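Local coordinates for protein 11S globulin (Wrightia tinctoria, PDB 5WXU) that probably serves as a seed storage protein and nutrient reservoir, and binds the plant hormone auxin (indole-3-acetic acid), at residues A62-I67 with R84-N89; Q108-L113 with A174-V179. One frame throughout, in Å; residues are numbered along the deposited sequence.

Contact 1. Residues A62-I67 with R84-N89; sequences AGYSEI and RHVIEN. With PO4 (phosphate ion), chain N.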
loop_
_atom_site.group_PDB
_atom_site.type_symbol
_atom_site.label_atom_id
_atom_site.label_comp_id
_atom_site.label_asym_id
_atom_site.label_seq_id
_atom_site.Cartn_x
_atom_site.Cartn_y
_atom_site.Cartn_z
ATOM N N ALA B 62 -5.029 9.149 45.000
ATOM C CA ALA B 62 -5.307 7.760 44.821
ATOM C C ALA B 62 -4.207 6.980 44.082
ATOM O O ALA B 62 -4.476 5.932 43.474
ATOM C CB ALA B 62 -6.639 7.580 44.158
ATOM N N GLY B 63 -2.999 7.438 44.221
ATOM C CA GLY B 63 -1.856 6.747 43.684
ATOM C C GLY B 63 -0.721 7.700 43.520
ATOM O O GLY B 63 -0.766 8.783 44.085
ATOM N N TYR B 64 0.268 7.307 42.729
ATOM C CA TYR B 64 1.417 8.092 42.439
ATOM C C TYR B 64 2.038 7.744 41.090
ATOM O O TYR B 64 1.746 6.680 40.526
ATOM C CB TYR B 64 2.506 7.953 43.493
ATOM C CG TYR B 64 2.994 6.554 43.767
ATOM C CD1 TYR B 64 2.416 5.762 44.752
ATOM C CD2 TYR B 64 4.098 6.060 43.068
ATOM C CE1 TYR B 64 2.891 4.450 44.988
ATOM C CE2 TYR B 64 4.587 4.813 43.317
ATOM C CZ TYR B 64 3.991 4.018 44.284
ATOM O OH TYR B 64 4.522 2.773 44.508
ATOM N N SER B 65 2.843 8.671 40.594
ATOM C CA SER B 65 3.540 8.495 39.313
ATOM C C SER B 65 5.002 8.654 39.452
ATOM O O SER B 65 5.452 9.697 39.871
ATOM C CB SER B 65 2.997 9.512 38.296
ATOM O OG SER B 65 1.579 9.384 38.159
ATOM N N GLU B 66 5.789 7.685 38.996
ATOM C CA GLU B 66 7.243 7.753 39.068
ATOM C C GLU B 66 7.767 7.948 37.688
ATOM O O GLU B 66 7.352 7.189 36.763
ATOM C CB GLU B 66 7.830 6.466 39.652
ATOM C CG GLU B 66 7.232 6.094 41.003
ATOM C CD GLU B 66 7.984 4.878 41.589
ATOM O OE1 GLU B 66 7.670 3.739 41.250
ATOM O OE2 GLU B 66 8.899 5.071 42.380
ATOM N N ILE B 67 8.634 8.937 37.531
ATOM C CA ILE B 67 9.168 9.355 36.243
ATOM C C ILE B 67 10.641 9.100 36.149
ATOM O O ILE B 67 11.412 9.508 37.045
ATOM C CB ILE B 67 8.852 10.826 35.995
ATOM C CG1 ILE B 67 7.361 11.038 36.088
ATOM C CG2 ILE B 67 9.448 11.283 34.664
ATOM C CD1 ILE B 67 7.023 12.511 36.115
ATOM N N ARG B 84 6.050 5.147 35.584
ATOM C CA ARG B 84 5.394 4.017 36.309
ATOM C C ARG B 84 4.240 4.601 37.096
ATOM O O ARG B 84 4.466 5.327 38.100
ATOM C CB ARG B 84 6.368 3.229 37.192
ATOM C CG ARG B 84 5.746 2.076 37.921
ATOM C CD ARG B 84 6.793 1.085 38.427
ATOM N NE ARG B 84 7.698 1.670 39.406
ATOM C CZ ARG B 84 8.985 1.364 39.626
ATOM N NH1 ARG B 84 9.698 0.488 38.868
ATOM N NH2 ARG B 84 9.616 1.978 40.670
ATOM N N HIS B 85 3.017 4.308 36.672
ATOM C CA HIS B 85 1.883 4.779 37.460
ATOM C C HIS B 85 1.424 3.689 38.390
ATOM O O HIS B 85 1.369 2.544 38.018
ATOM C CB HIS B 85 0.715 5.203 36.581
ATOM C CG HIS B 85 0.982 6.357 35.692
ATOM N ND1 HIS B 85 1.158 7.666 36.135
ATOM C CD2 HIS B 85 1.083 6.411 34.323
ATOM C CE1 HIS B 85 1.337 8.460 35.087
ATOM N NE2 HIS B 85 1.302 7.720 33.974
ATOM N N VAL B 86 1.055 4.075 39.634
ATOM C CA VAL B 86 0.644 3.120 40.604
ATOM C C VAL B 86 -0.686 3.638 41.086
ATOM O O VAL B 86 -0.737 4.743 41.611
ATOM C CB VAL B 86 1.682 2.954 41.726
ATOM C CG1 VAL B 86 1.102 2.047 42.812
ATOM C CG2 VAL B 86 2.967 2.352 41.161
ATOM N N ILE B 87 -1.766 2.925 40.792
ATOM C CA ILE B 87 -3.109 3.398 41.032
ATOM C C ILE B 87 -3.676 2.546 42.164
ATOM O O ILE B 87 -3.868 1.377 41.989
ATOM C CB ILE B 87 -4.001 3.270 39.781
ATOM C CG1 ILE B 87 -3.399 4.058 38.562
ATOM C CG2 ILE B 87 -5.412 3.768 39.997
ATOM C CD1 ILE B 87 -4.011 3.662 37.233
ATOM N N GLU B 88 -4.042 3.179 43.264
ATOM C CA GLU B 88 -4.695 2.473 44.375
ATOM C C GLU B 88 -5.997 1.853 44.046
ATOM O O GLU B 88 -6.664 2.209 43.085
ATOM C CB GLU B 88 -4.909 3.434 45.552
ATOM C CG GLU B 88 -3.602 3.856 46.170
ATOM C CD GLU B 88 -3.762 4.978 47.216
ATOM O OE1 GLU B 88 -4.879 5.152 47.795
ATOM O OE2 GLU B 88 -2.762 5.716 47.448
ATOM N N ASN B 89 -6.458 0.965 44.919
ATOM C CA ASN B 89 -7.830 0.461 44.845
ATOM C C ASN B 89 -8.864 1.597 44.762
ATOM O O ASN B 89 -8.726 2.558 45.419
ATOM C CB ASN B 89 -8.136 -0.415 46.093
ATOM C CG ASN B 89 -9.630 -0.704 46.266
ATOM O OD1 ASN B 89 -10.301 -0.071 47.127
ATOM N ND2 ASN B 89 -10.181 -1.592 45.434
HETATM P P PO4 N . -0.216 9.684 30.574
HETATM O O1 PO4 N . -0.792 11.171 30.345
HETATM O O2 PO4 N . -1.119 8.463 30.498
HETATM O O3 PO4 N . 0.619 9.329 29.337
HETATM O O4 PO4 N . 0.870 9.538 31.642
#
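Tyr64 and Val86 exchange two backbone hydrogen bonds, as do Glu66 and Arg84. Strand 63-67 and 84-87, the end of strand 80-87, run antiparallel, their axes 4.7 Å apart at closest approach. Beyond the strand end, Glu88 N bonds to Ala62 O at 2.8 Å. Gly63 sits opposite Ile87 in a non-hydrogen-bonded pair, and its CA lies 3.1 Å from Val86 O. A side chain on Gly63 would collide with that oxygen.

Charge pairing lies on the face of Tyr64, Glu66, Arg84 and Val86. Arg84 turns the NE side of its guanidinium to Glu66, and both NE and NH2 donate to the single oxygen OE1. Arg84 NH2 reaches Glu66 OE1 at 2.7 Å, from above the carboxylate plane; NE comes nearly along the C-O bond. The bend at chi3 (63°) brings this side round. NH1 bonds to Tyr357 OH and Gly383 O. A leucine in place of Arg84 would probably leave Glu66 OE1 without either donor and Tyr357 without this link.

Apolar contact on this face is CH-pi: Val86 CB lies over one face of the Tyr64 ring, 3.7 Å from its centroid. Arg57 makes a cation-pi contact with the same ring.

On the other face, Ser65 OG and His85 ND1 share a hydrogen bond of 2.7 Å, in the imidazole plane; OG also bonds to His60. His85 NE2 donates to O4 of a phosphate, probably from the crystallisation liquor, at 3.0 Å. Ser96, Asn98, His168 and Arg199 also bond to it. The pairing belongs to an antiparallel sheet of the N-terminal cupin beta-barrel.

Contact 2. Residues Q108-L113 with A174-V179; sequences QGHGIL and ATEKLV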
loop_
_atom_site.group_PDB
_atom_site.type_symbol
_atom_site.label_atom_id
_atom_site.label_comp_id
_atom_site.label_asym_id
_atom_site.label_seq_id
_atom_site.Cartn_x
_atom_site.Cartn_y
_atom_site.Cartn_z
ATOM N N GLN B 108 1.003 -5.204 37.078
ATOM C CA GLN B 108 0.231 -5.829 38.142
ATOM C C GLN B 108 -1.175 -5.274 38.160
ATOM O O GLN B 108 -1.366 -4.107 37.902
ATOM C CB GLN B 108 0.900 -5.526 39.481
ATOM C CG GLN B 108 0.093 -5.868 40.726
ATOM C CD GLN B 108 0.818 -5.428 42.010
ATOM O OE1 GLN B 108 1.941 -5.883 42.260
ATOM N NE2 GLN B 108 0.177 -4.566 42.831
ATOM N N GLY B 109 -2.141 -6.105 38.512
ATOM C CA GLY B 109 -3.464 -5.668 38.782
ATOM C C GLY B 109 -4.373 -5.873 37.623
ATOM O O GLY B 109 -4.000 -6.539 36.649
ATOM N N HIS B 110 -5.540 -5.353 37.755
ATOM C CA HIS B 110 -6.566 -5.412 36.699
ATOM C C HIS B 110 -7.537 -4.278 36.866
ATOM O O HIS B 110 -7.755 -3.713 37.958
ATOM C CB HIS B 110 -7.266 -6.778 36.601
ATOM C CG HIS B 110 -8.218 -7.058 37.700
ATOM N ND1 HIS B 110 -7.853 -7.708 38.864
ATOM C CD2 HIS B 110 -9.547 -6.832 37.790
ATOM C CE1 HIS B 110 -8.918 -7.805 39.652
ATOM N NE2 HIS B 110 -9.962 -7.296 39.018
ATOM N N GLY B 111 -8.073 -3.825 35.737
ATOM C CA GLY B 111 -8.948 -2.687 35.791
ATOM C C GLY B 111 -9.624 -2.373 34.480
ATOM O O GLY B 111 -9.775 -3.238 33.685
ATOM N N ILE B 112 -9.977 -1.120 34.282
ATOM C CA ILE B 112 -10.736 -0.703 33.069
ATOM C C ILE B 112 -9.925 0.416 32.426
ATOM O O ILE B 112 -9.304 1.294 33.124
ATOM C CB ILE B 112 -12.087 -0.044 33.436
ATOM C CG1 ILE B 112 -12.901 -0.876 34.456
ATOM C CG2 ILE B 112 -12.883 0.239 32.204
ATOM C CD1 ILE B 112 -13.235 -2.213 33.945
ATOM N N LEU B 113 -9.830 0.383 31.115
ATOM C CA LEU B 113 -9.146 1.477 30.405
ATOM C C LEU B 113 -10.110 2.001 29.406
ATOM O O LEU B 113 -10.732 1.237 28.688
ATOM C CB LEU B 113 -7.879 0.959 29.731
ATOM C CG LEU B 113 -7.169 1.974 28.854
ATOM C CD1 LEU B 113 -5.705 2.135 29.168
ATOM C CD2 LEU B 113 -7.309 1.578 27.423
ATOM N N ALA B 174 -9.498 -3.602 41.267
ATOM C CA ALA B 174 -8.958 -4.687 42.092
ATOM C C ALA B 174 -8.614 -4.147 43.480
ATOM O O ALA B 174 -8.543 -2.942 43.684
ATOM C CB ALA B 174 -7.715 -5.215 41.453
ATOM N N THR B 175 -8.392 -5.061 44.431
ATOM C CA THR B 175 -7.862 -4.669 45.723
ATOM C C THR B 175 -6.375 -4.338 45.699
ATOM O O THR B 175 -5.912 -3.446 46.484
ATOM C CB THR B 175 -8.176 -5.785 46.786
ATOM O OG1 THR B 175 -7.708 -7.028 46.301
ATOM C CG2 THR B 175 -9.691 -5.907 46.971
ATOM N N GLU B 176 -5.573 -5.081 44.902
ATOM C CA GLU B 176 -4.153 -4.765 44.732
ATOM C C GLU B 176 -3.961 -3.569 43.783
ATOM O O GLU B 176 -4.844 -3.285 42.975
ATOM C CB GLU B 176 -3.268 -5.926 44.263
ATOM C CG GLU B 176 -3.461 -6.387 42.827
ATOM C CD GLU B 176 -4.639 -7.331 42.547
ATOM O OE1 GLU B 176 -4.515 -7.978 41.456
ATOM O OE2 GLU B 176 -5.678 -7.437 43.305
ATOM N N LYS B 177 -2.832 -2.916 43.946
ATOM C CA LYS B 177 -2.558 -1.684 43.148
ATOM C C LYS B 177 -2.466 -2.120 41.687
ATOM O O LYS B 177 -1.985 -3.215 41.386
ATOM C CB LYS B 177 -1.255 -1.038 43.589
ATOM C CG LYS B 177 -1.428 -0.365 44.938
ATOM C CD LYS B 177 -0.164 0.229 45.502
ATOM C CE LYS B 177 -0.513 1.131 46.678
ATOM N NZ LYS B 177 0.692 1.534 47.453
ATOM N N LEU B 178 -2.955 -1.247 40.813
ATOM C CA LEU B 178 -2.798 -1.387 39.357
ATOM C C LEU B 178 -1.546 -0.661 38.973
ATOM O O LEU B 178 -1.429 0.518 39.256
ATOM C CB LEU B 178 -3.989 -0.805 38.715
ATOM C CG LEU B 178 -4.027 -0.748 37.171
ATOM C CD1 LEU B 178 -4.021 -2.142 36.604
ATOM C CD2 LEU B 178 -5.286 -0.044 36.714
ATOM N N VAL B 179 -0.564 -1.326 38.356
ATOM C CA VAL B 179 0.757 -0.721 38.149
ATOM C C VAL B 179 0.916 -0.745 36.611
ATOM O O VAL B 179 0.823 -1.823 36.020
ATOM C CB VAL B 179 1.893 -1.497 38.816
ATOM C CG1 VAL B 179 3.232 -0.978 38.389
ATOM C CG2 VAL B 179 1.714 -1.435 40.341
HETATM O O HOH W 1 -5.342 -3.748 40.147
#
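Gln108 reaches along segment 174-179 and has the largest buried area. Its CG is anti to the backbone N (chi1 169°) and the chain stays extended, which carries the amide to Lys177. Gln108 NE2 donates to Lys177 O at 2.9 Å, tilted from the carbonyl plane. Gln108 O accepts from Val179 N, also at 2.9 Å, and Leu178 CA makes a CA-H...O contact to the same oxygen. At Gly109, a CB would clash with Lys177 O and Leu178 CA.

His110 lays one ring face against Ala174. Ala174 CB is 3.8 Å from the centroid of the His110 ring, a CH-pi contact, and comes closest to CE1 at 3.4 Å. The ring takes this place with CG between the backbone N and carbonyl carbon (chi1 73°). His110 N donates to a water at 2.9 Å, and the same water lies 2.9 Å from Glu176 O, to which it can donate.

Leu178 CD1 packs against the backbone at His110 N, 3.7 Å away. Direct bonds join the segments around Gln108; a water and a methyl-ring contact do so at His110. Glu176 OE1 lies 4.2 Å from His110 ND1, so the carboxylate would probably favour a positive charge on the imidazole.

How the contacts relate
Contact 1 closes along the chain before contact 2 opens, and their centres lie 11 Å apart on the same side of the chain's centre. Both fall within the N-terminal cupin range. Strands 80-87 and 178-185 are neighbours in one antiparallel sheet, so each contact supplies one of two adjoining strands. Ile87 N probably bonds to Leu178 O at 2.9 Å. Beyond the strand end, Asn89 ND2 probably bonds to Ala174 O. Val86 also packs on the Lys177 chain. The sheet order is 63-67, 80-87, 178-185, 102-108, so the contacts span four neighbouring strands of the cupin barrel. Contact 2 also reaches the start of strand 110-115 in the other sheet.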